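NADP-dependent alcohol dehydrogenase (Entamoeba histolytica, PDB 2OUI) catalyses the reversible, NADP(H)-dependent interconversion of alcohols with aldehydes or ketones, as a tetrameric zinc enzyme of the medium-chain dehydrogenase family. Local coordinates at residues Met335-Lys340 / Ile345-Arg350; Lys2-Leu7 / Glu328-Ala333; Gly155-Glu160 / Gly263-Leu268; Ala186-Ala191 / Gly312-Ser317. The protein carries 1 engineered substitution. All coordinates share one frame; numbering follows the deposited sequence.

Interaction 1: residues Met335-Lys340 / Ile345-Arg350; sequences MLMKNK and IKPVVR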
loop_
_atom_site.group_PDB
_atom_site.type_symbol
_atom_site.label_atom_id
_atom_site.label_comp_id
_atom_site.label_asym_id
_atom_site.label_seq_id
_atom_site.Cartn_x
_atom_site.Cartn_y
_atom_site.Cartn_z
ATOM N N MET A 335 -1.960 -26.404 31.605
ATOM C CA MET A 335 -1.776 -25.893 32.981
ATOM C C MET A 335 -0.484 -25.099 33.188
ATOM O O MET A 335 -0.453 -24.156 33.991
ATOM C CB MET A 335 -1.884 -27.017 33.995
ATOM C CG MET A 335 -3.293 -27.568 34.160
ATOM S SD MET A 335 -4.555 -26.288 34.382
ATOM C CE MET A 335 -5.852 -27.270 35.112
ATOM N N LEU A 336 0.565 -25.461 32.446
ATOM C CA LEU A 336 1.811 -24.684 32.406
ATOM C C LEU A 336 1.595 -23.281 31.875
ATOM O O LEU A 336 2.210 -22.342 32.369
ATOM C CB LEU A 336 2.874 -25.369 31.531
ATOM C CG LEU A 336 3.695 -26.547 32.076
ATOM C CD1 LEU A 336 4.598 -27.092 30.964
ATOM C CD2 LEU A 336 4.522 -26.108 33.264
ATOM N N MET A 337 0.740 -23.138 30.867
ATOM C CA MET A 337 0.494 -21.833 30.253
ATOM C C MET A 337 -0.238 -20.908 31.211
ATOM O O MET A 337 -0.118 -19.667 31.117
ATOM C CB MET A 337 -0.308 -21.956 28.949
ATOM C CG MET A 337 0.351 -22.806 27.882
ATOM S SD MET A 337 2.027 -22.286 27.465
ATOM C CE MET A 337 1.758 -21.016 26.245
ATOM N N LYS A 338 -1.007 -21.527 32.106
ATOM C CA LYS A 338 -1.758 -20.822 33.129
ATOM C C LYS A 338 -0.817 -20.421 34.267
ATOM O O LYS A 338 -0.803 -19.264 34.683
ATOM C CB LYS A 338 -2.885 -21.704 33.675
ATOM C CG LYS A 338 -3.843 -20.955 34.609
ATOM C CD LYS A 338 -4.535 -21.898 35.582
ATOM C CE LYS A 338 -5.622 -21.183 36.373
ATOM N NZ LYS A 338 -5.269 -19.775 36.679
ATOM N N ASN A 339 -0.017 -21.371 34.738
ATOM C CA ASN A 339 0.904 -21.128 35.873
ATOM C C ASN A 339 2.203 -20.348 35.572
ATOM O O ASN A 339 2.711 -19.623 36.440
ATOM C CB ASN A 339 1.189 -22.447 36.572
ATOM C CG ASN A 339 -0.072 -23.065 37.151
ATOM O OD1 ASN A 339 -0.976 -22.348 37.586
ATOM N ND2 ASN A 339 -0.147 -24.396 37.153
ATOM N N LYS A 340 2.724 -20.500 34.353
ATOM C CA LYS A 340 3.915 -19.771 33.854
ATOM C C LYS A 340 5.166 -19.858 34.747
ATOM O O LYS A 340 5.624 -18.818 35.256
ATOM C CB LYS A 340 3.618 -18.284 33.621
ATOM C CG LYS A 340 2.385 -17.933 32.812
ATOM C CD LYS A 340 1.818 -16.578 33.291
ATOM C CE LYS A 340 1.460 -16.641 34.795
ATOM N NZ LYS A 340 0.830 -15.403 35.339
ATOM N N ILE A 345 8.630 -21.309 27.841
ATOM C CA ILE A 345 8.252 -20.550 26.648
ATOM C C ILE A 345 7.058 -21.306 26.040
ATOM O O ILE A 345 5.922 -20.870 26.161
ATOM C CB ILE A 345 9.428 -20.374 25.633
ATOM C CG1 ILE A 345 10.594 -19.624 26.311
ATOM C CG2 ILE A 345 8.927 -19.654 24.354
ATOM C CD1 ILE A 345 11.863 -19.515 25.467
ATOM N N LYS A 346 7.298 -22.486 25.467
ATOM C CA LYS A 346 6.208 -23.217 24.820
ATOM C C LYS A 346 6.372 -24.729 25.041
ATOM O O LYS A 346 7.440 -25.265 24.793
ATOM C CB LYS A 346 6.233 -22.864 23.328
ATOM C CG LYS A 346 5.003 -23.186 22.562
ATOM C CD LYS A 346 3.880 -22.212 22.823
ATOM C CE LYS A 346 2.738 -22.602 21.907
ATOM N NZ LYS A 346 1.546 -21.723 22.066
ATOM N N PRO A 347 5.336 -25.406 25.572
ATOM C CA PRO A 347 5.358 -26.866 25.628
ATOM C C PRO A 347 4.831 -27.480 24.335
ATOM O O PRO A 347 4.061 -26.851 23.591
ATOM C CB PRO A 347 4.394 -27.199 26.771
ATOM C CG PRO A 347 3.828 -25.863 27.262
ATOM C CD PRO A 347 4.100 -24.864 26.168
ATOM N N VAL A 348 5.276 -28.694 24.055
ATOM C CA VAL A 348 4.730 -29.467 22.948
ATOM C C VAL A 348 4.444 -30.881 23.408
ATOM O O VAL A 348 5.137 -31.430 24.266
ATOM C CB VAL A 348 5.635 -29.523 21.689
ATOM C CG1 VAL A 348 5.632 -28.208 20.975
ATOM C CG2 VAL A 348 7.053 -29.966 22.027
ATOM N N VAL A 349 3.392 -31.456 22.848
ATOM C CA VAL A 349 3.005 -32.812 23.170
ATOM C C VAL A 349 3.077 -33.617 21.883
ATOM O O VAL A 349 2.514 -33.220 20.888
ATOM C CB VAL A 349 1.553 -32.852 23.688
ATOM C CG1 VAL A 349 1.111 -34.292 23.972
ATOM C CG2 VAL A 349 1.414 -31.997 24.956
ATOM N N ARG A 350 3.750 -34.763 21.929
ATOM C CA ARG A 350 3.852 -35.651 20.784
ATOM C C ARG A 350 2.923 -36.841 21.015
ATOM O O ARG A 350 2.862 -37.386 22.121
ATOM C CB ARG A 350 5.310 -36.091 20.590
ATOM C CG ARG A 350 5.634 -36.796 19.262
ATOM C CD ARG A 350 5.579 -35.880 17.989
ATOM N NE ARG A 350 6.158 -36.580 16.832
ATOM C CZ ARG A 350 5.554 -37.551 16.142
ATOM N NH1 ARG A 350 4.318 -37.959 16.442
ATOM N NH2 ARG A 350 6.196 -38.131 15.134
#
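Met337 of helix 329-339 lays its thioether against the ring of Pro347 on strand 346-350. From CB the chain leaves with CG anti to the carbonyl carbon (chi1 -59°). It then bends at both chi2 and chi3. The two bends carry Met337 SD across to the proline, where it lies 3.6 Å from Pro347 CD and 4.0 Å from Pro347 CG. Beyond the ring, Met337 CE ends 4.2 Å from both Ile345 O and Lys346 CD, a loose approach. Leu336 CD1 meets the CG-CB side of the same ring, 4.0 Å from Pro347 CG, while Met337 SD takes the CD-CG side, so CG is common to both. The Leu336 and Pro347 side chains run past one another in opposite senses. Helix 335-339 and strand 346-350 run nearly antiparallel, at 171°, with a closest approach of 9.2 Å between their axes. They belong to the beta-alpha-beta unit of strand 320-325, helix 329-339 and strand 346-350. Lys346 turns its NZ to Glu60 in a salt bridge and to Pro36 O in a hydrogen bond. The contact itself is apolar: sulfur and carbon atoms meet by dispersion, and shape rather than directed bonding sets the fit.

Interaction 2: residues Lys2-Leu7 / Glu328-Ala333; sequences KGLAML and EKVEDA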
loop_
_atom_site.group_PDB
_atom_site.type_symbol
_atom_site.label_atom_id
_atom_site.label_comp_id
_atom_site.label_asym_id
_atom_site.label_seq_id
_atom_site.Cartn_x
_atom_site.Cartn_y
_atom_site.Cartn_z
ATOM N N LYS A 2 -12.315 -38.888 22.845
ATOM C CA LYS A 2 -11.980 -38.042 23.988
ATOM C C LYS A 2 -11.406 -36.708 23.537
ATOM O O LYS A 2 -10.609 -36.644 22.588
ATOM C CB LYS A 2 -10.980 -38.728 24.912
ATOM C CG LYS A 2 -11.546 -39.895 25.692
ATOM C CD LYS A 2 -10.503 -40.485 26.605
ATOM C CE LYS A 2 -10.790 -41.954 26.887
ATOM N NZ LYS A 2 -9.530 -42.743 26.971
ATOM N N GLY A 3 -11.779 -35.650 24.251
ATOM C CA GLY A 3 -11.198 -34.315 24.010
ATOM C C GLY A 3 -11.119 -33.551 25.326
ATOM O O GLY A 3 -11.891 -33.831 26.259
ATOM N N LEU A 4 -10.193 -32.598 25.412
ATOM C CA LEU A 4 -10.050 -31.772 26.609
ATOM C C LEU A 4 -10.816 -30.485 26.349
ATOM O O LEU A 4 -10.480 -29.764 25.397
ATOM C CB LEU A 4 -8.577 -31.455 26.885
ATOM C CG LEU A 4 -8.396 -30.544 28.113
ATOM C CD1 LEU A 4 -8.828 -31.272 29.343
ATOM C CD2 LEU A 4 -6.950 -30.095 28.238
ATOM N N ALA A 5 -11.835 -30.208 27.177
ATOM C CA ALA A 5 -12.802 -29.131 26.910
ATOM C C ALA A 5 -12.882 -28.041 27.982
ATOM O O ALA A 5 -12.544 -28.286 29.142
ATOM C CB ALA A 5 -14.194 -29.710 26.713
ATOM N N MET A 6 -13.339 -26.849 27.572
ATOM C CA MET A 6 -13.811 -25.814 28.494
ATOM C C MET A 6 -15.238 -26.184 28.837
ATOM O O MET A 6 -16.119 -26.159 27.968
ATOM C CB MET A 6 -13.806 -24.448 27.812
ATOM C CG MET A 6 -14.420 -23.336 28.652
ATOM S SD MET A 6 -14.162 -21.778 27.795
ATOM C CE MET A 6 -15.020 -20.689 28.938
ATOM N N LEU A 7 -15.463 -26.553 30.092
ATOM C CA LEU A 7 -16.777 -26.973 30.536
ATOM C C LEU A 7 -17.602 -25.770 30.991
ATOM O O LEU A 7 -18.833 -25.816 31.015
ATOM C CB LEU A 7 -16.638 -27.976 31.665
ATOM C CG LEU A 7 -15.718 -29.171 31.409
ATOM C CD1 LEU A 7 -15.636 -30.042 32.642
ATOM C CD2 LEU A 7 -16.204 -29.960 30.215
ATOM N N GLU A 328 -3.105 -37.370 26.702
ATOM C CA GLU A 328 -3.526 -36.958 28.037
ATOM C C GLU A 328 -2.677 -35.798 28.532
ATOM O O GLU A 328 -3.161 -34.957 29.296
ATOM C CB GLU A 328 -3.432 -38.098 29.051
ATOM C CG GLU A 328 -3.374 -39.484 28.439
ATOM C CD GLU A 328 -1.967 -39.868 28.019
ATOM O OE1 GLU A 328 -1.794 -40.279 26.844
ATOM O OE2 GLU A 328 -1.045 -39.745 28.864
ATOM N N LYS A 329 -1.425 -35.721 28.078
ATOM C CA LYS A 329 -0.526 -34.667 28.579
ATOM C C LYS A 329 -0.839 -33.248 28.108
ATOM O O LYS A 329 -0.236 -32.308 28.625
ATOM C CB LYS A 329 0.949 -34.993 28.305
ATOM C CG LYS A 329 1.433 -36.298 28.897
ATOM C CD LYS A 329 1.298 -36.355 30.393
ATOM C CE LYS A 329 1.651 -37.752 30.891
ATOM N NZ LYS A 329 1.510 -37.849 32.361
ATOM N N VAL A 330 -1.780 -33.068 27.174
ATOM C CA VAL A 330 -2.194 -31.701 26.794
ATOM C C VAL A 330 -2.779 -30.963 27.991
ATOM O O VAL A 330 -2.668 -29.734 28.078
ATOM C CB VAL A 330 -3.146 -31.595 25.555
ATOM C CG1 VAL A 330 -2.479 -32.160 24.320
ATOM C CG2 VAL A 330 -4.495 -32.251 25.796
ATOM N N GLU A 331 -3.389 -31.702 28.919
ATOM C CA GLU A 331 -3.906 -31.053 30.118
ATOM C C GLU A 331 -2.775 -30.469 30.961
ATOM O O GLU A 331 -2.823 -29.285 31.352
ATOM C CB GLU A 331 -4.765 -32.001 30.932
ATOM C CG GLU A 331 -5.412 -31.321 32.120
ATOM C CD GLU A 331 -6.486 -32.181 32.750
ATOM O OE1 GLU A 331 -6.383 -33.427 32.667
ATOM O OE2 GLU A 331 -7.428 -31.609 33.328
ATOM N N ASP A 332 -1.747 -31.276 31.203
ATOM C CA ASP A 332 -0.530 -30.812 31.886
ATOM C C ASP A 332 0.083 -29.615 31.174
ATOM O O ASP A 332 0.437 -28.614 31.820
ATOM C CB ASP A 332 0.498 -31.938 31.966
ATOM C CG ASP A 332 -0.061 -33.201 32.580
ATOM O OD1 ASP A 332 -1.015 -33.796 32.022
ATOM O OD2 ASP A 332 0.479 -33.613 33.623
ATOM N N ALA A 333 0.189 -29.708 29.846
ATOM C CA ALA A 333 0.787 -28.655 29.054
ATOM C C ALA A 333 -0.031 -27.367 29.157
ATOM O O ALA A 333 0.535 -26.276 29.282
ATOM C CB ALA A 333 0.924 -29.076 27.608
#
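Leu4 points from strand 2-8 toward helix 329-339 and is the strand residue that makes the contact. One branch does the touching. Leu4 CD2 lies 3.7 Å from Glu331 CA and 4.0 Å from Glu331 CB, so this methyl rests on the CA and CB of Glu331, at the root of its side chain. Leu4 CD2 is also 4.1 Å from Val330 CG2. Leu4 has CG anti to its own N (chi1 178°), which carries the branch out from the strand to the helix surface.

Glu331 gives the methyl its CA and CB, then leaves. Its side chain crosses Leu4 at about a right angle and runs on extended beyond CG. The carboxylate thus passes Leu4 without a polar bond to it. Its OE1 instead takes a hydrogen bond from Trp14 NE1 on the adjoining strand 11-16. Trp14 also touches Val330.

Val330 is the buried member on the helix side. CG2 meets Leu4, while the residue also packs on Phe120 and Val349. It thereby faces the N-terminal strand and the strand that follows its own helix.

The arrangement is a helix lying on a beta-sheet. Here the C-terminal helix 329-339 packs on strands 2-8 and 11-16 of a three-stranded antiparallel sheet, a closure between chain ends consistent with the catalytic domain of medium-chain alcohol dehydrogenases, which is built from both termini.

Interaction 3: residues Gly155-Glu160 / Gly263-Leu268; sequences GFHGAE and GNVNYL. With EDO (1,2-ethanediol), chain I; EDO (1,2-ethanediol), chain L; EDO (1,2-ethanediol), chain K.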
loop_
_atom_site.group_PDB
_atom_site.type_symbol
_atom_site.label_atom_id
_atom_site.label_comp_id
_atom_site.label_asym_id
_atom_site.label_seq_id
_atom_site.Cartn_x
_atom_site.Cartn_y
_atom_site.Cartn_z
ATOM N N GLY A 155 3.208 -14.001 15.521
ATOM C CA GLY A 155 4.382 -13.173 15.775
ATOM C C GLY A 155 4.797 -12.387 14.536
ATOM O O GLY A 155 4.964 -11.156 14.604
ATOM N N PHE A 156 4.929 -13.079 13.403
ATOM C CA PHE A 156 5.227 -12.405 12.136
ATOM C C PHE A 156 4.143 -11.413 11.771
ATOM O O PHE A 156 4.462 -10.348 11.231
ATOM C CB PHE A 156 5.424 -13.386 10.981
ATOM C CG PHE A 156 6.773 -14.076 10.993
ATOM C CD1 PHE A 156 7.472 -14.265 12.186
ATOM C CD2 PHE A 156 7.332 -14.553 9.805
ATOM C CE1 PHE A 156 8.712 -14.937 12.203
ATOM C CE2 PHE A 156 8.571 -15.220 9.817
ATOM C CZ PHE A 156 9.261 -15.396 11.019
ATOM N N HIS A 157 2.874 -11.745 12.021
ATOM C CA HIS A 157 1.792 -10.787 11.716
ATOM C C HIS A 157 1.895 -9.489 12.532
ATOM O O HIS A 157 1.577 -8.434 12.029
ATOM C CB HIS A 157 0.387 -11.438 11.816
ATOM C CG HIS A 157 -0.691 -10.620 11.176
ATOM N ND1 HIS A 157 -0.609 -10.178 9.871
ATOM C CD2 HIS A 157 -1.868 -10.165 11.655
ATOM C CE1 HIS A 157 -1.689 -9.468 9.583
ATOM N NE2 HIS A 157 -2.472 -9.457 10.645
ATOM N N GLY A 158 2.364 -9.574 13.775
ATOM C CA GLY A 158 2.648 -8.360 14.590
ATOM C C GLY A 158 3.666 -7.489 13.860
ATOM O O GLY A 158 3.481 -6.275 13.726
ATOM N N ALA A 159 4.698 -8.124 13.327
ATOM C CA ALA A 159 5.711 -7.411 12.559
ATOM C C ALA A 159 5.165 -6.835 11.254
ATOM O O ALA A 159 5.517 -5.714 10.860
ATOM C CB ALA A 159 6.916 -8.302 12.317
ATOM N N GLU A 160 4.285 -7.581 10.585
ATOM C CA GLU A 160 3.637 -7.097 9.370
ATOM C C GLU A 160 2.743 -5.888 9.652
ATOM O O GLU A 160 2.763 -4.907 8.885
ATOM C CB GLU A 160 2.819 -8.217 8.717
ATOM C CG GLU A 160 3.681 -9.376 8.181
ATOM C CD GLU A 160 2.831 -10.600 7.789
ATOM O OE1 GLU A 160 1.845 -10.929 8.499
ATOM O OE2 GLU A 160 3.161 -11.264 6.791
ATOM N N GLY A 263 1.706 -2.310 15.759
ATOM C CA GLY A 263 1.039 -3.543 15.364
ATOM C C GLY A 263 0.770 -4.451 16.561
ATOM O O GLY A 263 1.686 -5.042 17.120
ATOM N N ASN A 264 -0.491 -4.544 16.985
ATOM C CA ASN A 264 -0.813 -5.385 18.118
ATOM C C ASN A 264 -1.335 -6.752 17.680
ATOM O O ASN A 264 -2.183 -6.836 16.772
ATOM C CB ASN A 264 -1.900 -4.770 18.982
ATOM C CG ASN A 264 -2.345 -5.749 20.074
ATOM O OD1 ASN A 264 -1.549 -6.057 20.969
ATOM N ND2 ASN A 264 -3.584 -6.288 19.973
ATOM N N VAL A 265 -0.827 -7.810 18.318
ATOM C CA VAL A 265 -1.354 -9.165 18.091
ATOM C C VAL A 265 -1.731 -9.802 19.424
ATOM O O VAL A 265 -2.172 -10.944 19.446
ATOM C CB VAL A 265 -0.343 -10.094 17.352
ATOM C CG1 VAL A 265 -0.301 -9.748 15.851
ATOM C CG2 VAL A 265 1.056 -9.996 17.988
ATOM N N ASN A 266 -1.538 -9.079 20.530
ATOM C CA ASN A 266 -1.970 -9.583 21.833
ATOM C C ASN A 266 -3.483 -9.659 21.963
ATOM O O ASN A 266 -4.211 -8.699 21.659
ATOM C CB ASN A 266 -1.427 -8.717 22.975
ATOM C CG ASN A 266 -1.598 -9.384 24.329
ATOM O OD1 ASN A 266 -1.475 -10.602 24.455
ATOM N ND2 ASN A 266 -1.832 -8.595 25.341
ATOM N N TYR A 267 -3.951 -10.825 22.388
ATOM C CA TYR A 267 -5.350 -11.045 22.738
ATOM C C TYR A 267 -5.569 -10.469 24.141
ATOM O O TYR A 267 -4.996 -10.963 25.133
ATOM C CB TYR A 267 -5.608 -12.549 22.644
ATOM C CG TYR A 267 -6.894 -13.138 23.231
ATOM C CD1 TYR A 267 -7.004 -14.516 23.353
ATOM C CD2 TYR A 267 -7.967 -12.347 23.675
ATOM C CE1 TYR A 267 -8.127 -15.105 23.871
ATOM C CE2 TYR A 267 -9.135 -12.952 24.230
ATOM C CZ TYR A 267 -9.185 -14.337 24.299
ATOM O OH TYR A 267 -10.274 -15.018 24.825
ATOM N N LEU A 268 -6.337 -9.379 24.213
ATOM C CA LEU A 268 -6.568 -8.651 25.459
ATOM C C LEU A 268 -7.718 -9.241 26.267
ATOM O O LEU A 268 -8.872 -9.237 25.824
ATOM C CB LEU A 268 -6.846 -7.174 25.162
ATOM C CG LEU A 268 -5.816 -6.513 24.250
ATOM C CD1 LEU A 268 -6.365 -5.211 23.658
ATOM C CD2 LEU A 268 -4.494 -6.246 24.972
HETATM C C1 EDO I . -1.829 -14.510 20.926
HETATM O O1 EDO I . -2.044 -13.187 21.441
HETATM C C2 EDO I . -1.461 -15.459 22.064
HETATM O O2 EDO I . -2.173 -15.195 23.289
HETATM C C1 EDO L . 5.918 -4.537 5.130
HETATM O O1 EDO L . 6.714 -3.524 5.749
HETATM C C2 EDO L . 5.266 -5.395 6.210
HETATM O O2 EDO L . 3.974 -4.851 6.527
HETATM C C1 EDO K . 4.976 -8.738 4.322
HETATM O O1 EDO K . 6.199 -8.051 4.459
HETATM C C2 EDO K . 5.347 -10.210 4.360
HETATM O O2 EDO K . 4.175 -10.992 4.608
#
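Val265, just past the end of strand 260-264 of the parallel Rossmann-type sheet, points toward helix 148-161 at Gly158. Val265 CG1 sits over the helix backbone, 3.4 Å from Gly158 N and 3.5 Å from Gly158 CA. Val265 CG2 stands a little farther off, 4.1 Å from Gly158 CA. Two glycines let the chains come close: the CA atoms of Gly158 and Gly263 are 5.1 Å apart. CG1 of Val265 also approaches the His157 ring obliquely. That ring is held on its own helix, where ND1 gives a hydrogen bond to Glu160 OE1, which lies in the ring plane. NE2 of the ring bonds to His287 of the second subunit, so the histidine links the helix to the assembly. Glu160 also makes a salt bridge with Arg301. On the strand side, Asn264 OD1 accepts from Asn266 N in an Asx turn, with the N-H coming from above the carbonyl plane. Asn264 ND2 bonds Gly284 O of the second subunit. It also closes the turn with a second bond: Asn264 ND2 donates to a lone pair of Asn266 O, in the carbonyl plane, at 3.0 Å and with an N-H...O angle of 164°.

Interaction 4: residues Ala186-Ala191 / Gly312-Ser317; sequences ANHLGA and GKLDTS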
loop_
_atom_site.group_PDB
_atom_site.type_symbol
_atom_site.label_atom_id
_atom_site.label_comp_id
_atom_site.label_asym_id
_atom_site.label_seq_id
_atom_site.Cartn_x
_atom_site.Cartn_y
_atom_site.Cartn_z
ATOM N N ALA A 186 10.326 -9.146 12.770
ATOM C CA ALA A 186 10.930 -7.830 12.553
ATOM C C ALA A 186 12.321 -7.944 11.930
ATOM O O ALA A 186 12.658 -7.190 11.028
ATOM C CB ALA A 186 10.988 -7.022 13.877
ATOM N N ASN A 187 13.129 -8.893 12.397
ATOM C CA ASN A 187 14.441 -9.147 11.813
ATOM C C ASN A 187 14.386 -9.601 10.345
ATOM O O ASN A 187 15.241 -9.221 9.526
ATOM C CB ASN A 187 15.177 -10.203 12.664
ATOM C CG ASN A 187 16.682 -10.199 12.442
ATOM O OD1 ASN A 187 17.303 -11.253 12.237
ATOM N ND2 ASN A 187 17.278 -9.034 12.481
ATOM N N HIS A 188 13.385 -10.423 10.028
ATOM C CA HIS A 188 13.128 -10.891 8.659
ATOM C C HIS A 188 12.414 -9.846 7.787
ATOM O O HIS A 188 12.250 -10.077 6.603
ATOM C CB HIS A 188 12.309 -12.187 8.658
ATOM C CG HIS A 188 13.111 -13.417 8.974
ATOM N ND1 HIS A 188 13.256 -13.910 10.255
ATOM C CD2 HIS A 188 13.792 -14.264 8.168
ATOM C CE1 HIS A 188 13.997 -15.006 10.222
ATOM N NE2 HIS A 188 14.350 -15.234 8.970
ATOM N N LEU A 189 11.993 -8.720 8.364
ATOM C CA LEU A 189 11.460 -7.610 7.573
ATOM C C LEU A 189 12.485 -6.471 7.445
ATOM O O LEU A 189 12.218 -5.454 6.813
ATOM C CB LEU A 189 10.158 -7.095 8.183
ATOM C CG LEU A 189 8.964 -8.057 8.053
ATOM C CD1 LEU A 189 7.720 -7.434 8.696
ATOM C CD2 LEU A 189 8.685 -8.381 6.571
ATOM N N GLY A 190 13.659 -6.655 8.036
ATOM C CA GLY A 190 14.793 -5.764 7.749
ATOM C C GLY A 190 15.093 -4.785 8.875
ATOM O O GLY A 190 15.860 -3.831 8.691
ATOM N N ALA A 191 14.499 -5.000 10.046
ATOM C CA ALA A 191 14.787 -4.098 11.179
ATOM C C ALA A 191 16.242 -4.169 11.604
ATOM O O ALA A 191 16.894 -5.233 11.525
ATOM C CB ALA A 191 13.833 -4.392 12.404
ATOM N N GLY A 312 16.547 -23.069 6.319
ATOM C CA GLY A 312 17.529 -22.847 7.398
ATOM C C GLY A 312 17.569 -21.413 7.890
ATOM O O GLY A 312 18.532 -20.989 8.540
ATOM N N LYS A 313 16.516 -20.670 7.569
ATOM C CA LYS A 313 16.407 -19.238 7.887
ATOM C C LYS A 313 15.522 -18.920 9.092
ATOM O O LYS A 313 15.368 -17.751 9.475
ATOM C CB LYS A 313 15.894 -18.491 6.653
ATOM C CG LYS A 313 16.817 -18.646 5.462
ATOM C CD LYS A 313 16.396 -17.760 4.312
ATOM C CE LYS A 313 17.439 -17.837 3.225
ATOM N NZ LYS A 313 17.116 -16.879 2.100
ATOM N N LEU A 314 14.927 -19.941 9.685
ATOM C CA LEU A 314 14.134 -19.772 10.906
ATOM C C LEU A 314 14.215 -21.044 11.737
ATOM O O LEU A 314 13.942 -22.119 11.224
ATOM C CB LEU A 314 12.666 -19.487 10.580
ATOM C CG LEU A 314 11.703 -19.325 11.774
ATOM C CD1 LEU A 314 12.076 -18.107 12.655
ATOM C CD2 LEU A 314 10.243 -19.197 11.302
ATOM N N ASP A 315 14.587 -20.908 13.012
ATOM C CA ASP A 315 14.706 -22.041 13.918
ATOM C C ASP A 315 13.679 -21.875 15.025
ATOM O O ASP A 315 13.832 -21.017 15.902
ATOM C CB ASP A 315 16.137 -22.127 14.468
ATOM C CG ASP A 315 16.299 -23.182 15.561
ATOM O OD1 ASP A 315 15.401 -24.032 15.723
ATOM O OD2 ASP A 315 17.330 -23.154 16.260
ATOM N N THR A 316 12.614 -22.669 14.959
ATOM C CA THR A 316 11.526 -22.563 15.933
ATOM C C THR A 316 11.755 -23.472 17.145
ATOM O O THR A 316 10.976 -23.440 18.099
ATOM C CB THR A 316 10.157 -22.940 15.315
ATOM O OG1 THR A 316 10.194 -24.291 14.852
ATOM C CG2 THR A 316 9.810 -22.046 14.157
ATOM N N SER A 317 12.799 -24.300 17.094
ATOM C CA SER A 317 13.069 -25.220 18.203
ATOM C C SER A 317 13.403 -24.490 19.503
ATOM O O SER A 317 13.137 -25.017 20.583
ATOM C CB SER A 317 14.175 -26.219 17.855
ATOM O OG SER A 317 15.447 -25.581 17.835
#
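His188 reaches from the end of helix 177-188 to the loop after helix 298-310 and gives a hydrogen bond from NE2 to Lys313 O. The distance from His188 NE2 to Lys313 O is 2.8 Å, and the N-H...O angle of 131° makes the bond a bent one. The oxygen lies at the edge of the imidazole, near the ring plane. The ring nitrogen, in turn, stands 29° off the plane of the carbonyl. His188 CE1 comes close to the same oxygen, at 3.2 Å from Lys313 O. Leu314 adds a looser touch, with CD1 4.4 Å from His188 CE1, set obliquely to the ring.

The second shell fixes these groups. A chi1 of -78° keeps the ring beside the backbone N of His188, and ND1 bonds to Ala184 O. Both nitrogens face carbonyl oxygens, which probably fixes the ring's rotation and would favour a doubly protonated imidazole. Lys313 sends its ammonium away, to Gly192 O and Gly211 O of the third subunit. Leu314 packs on Val152, Phe156 and Leu308. Farther along, Ser317 N bonds Asp315 OD1 in an Asx turn, and Ser317 OG adds a bond on the syn lone pair.

Gly190 and Gly312 both have positive phi and mark Schellman motifs. The contact is a side-chain to main-chain hydrogen bond from the end of helix 177-188 to the loop just after helix 298-310, near the third subunit.

From the N terminus, strand 2-8 comes first, and interaction 2 closes almost the whole chain by bringing it to helix 329-339. Interactions 3 and 4 are nested inside that loop. They cross each other, because 186-191 falls between 155-160 and 263-268 while 312-317 follows both. They also touch, through Ala159 with Leu189, and both meet the third subunit. Interaction 3 ties helix 148-161 to strand 260-264 of the Rossmann-type sheet, and interaction 4 ties helix 177-188 to the loop after helix 298-310. Interaction 1 opens after the others have closed and completes the local beta-alpha-beta unit. It shares helix 329-339 with interaction 2, and Pro347 packs on Ala333 there.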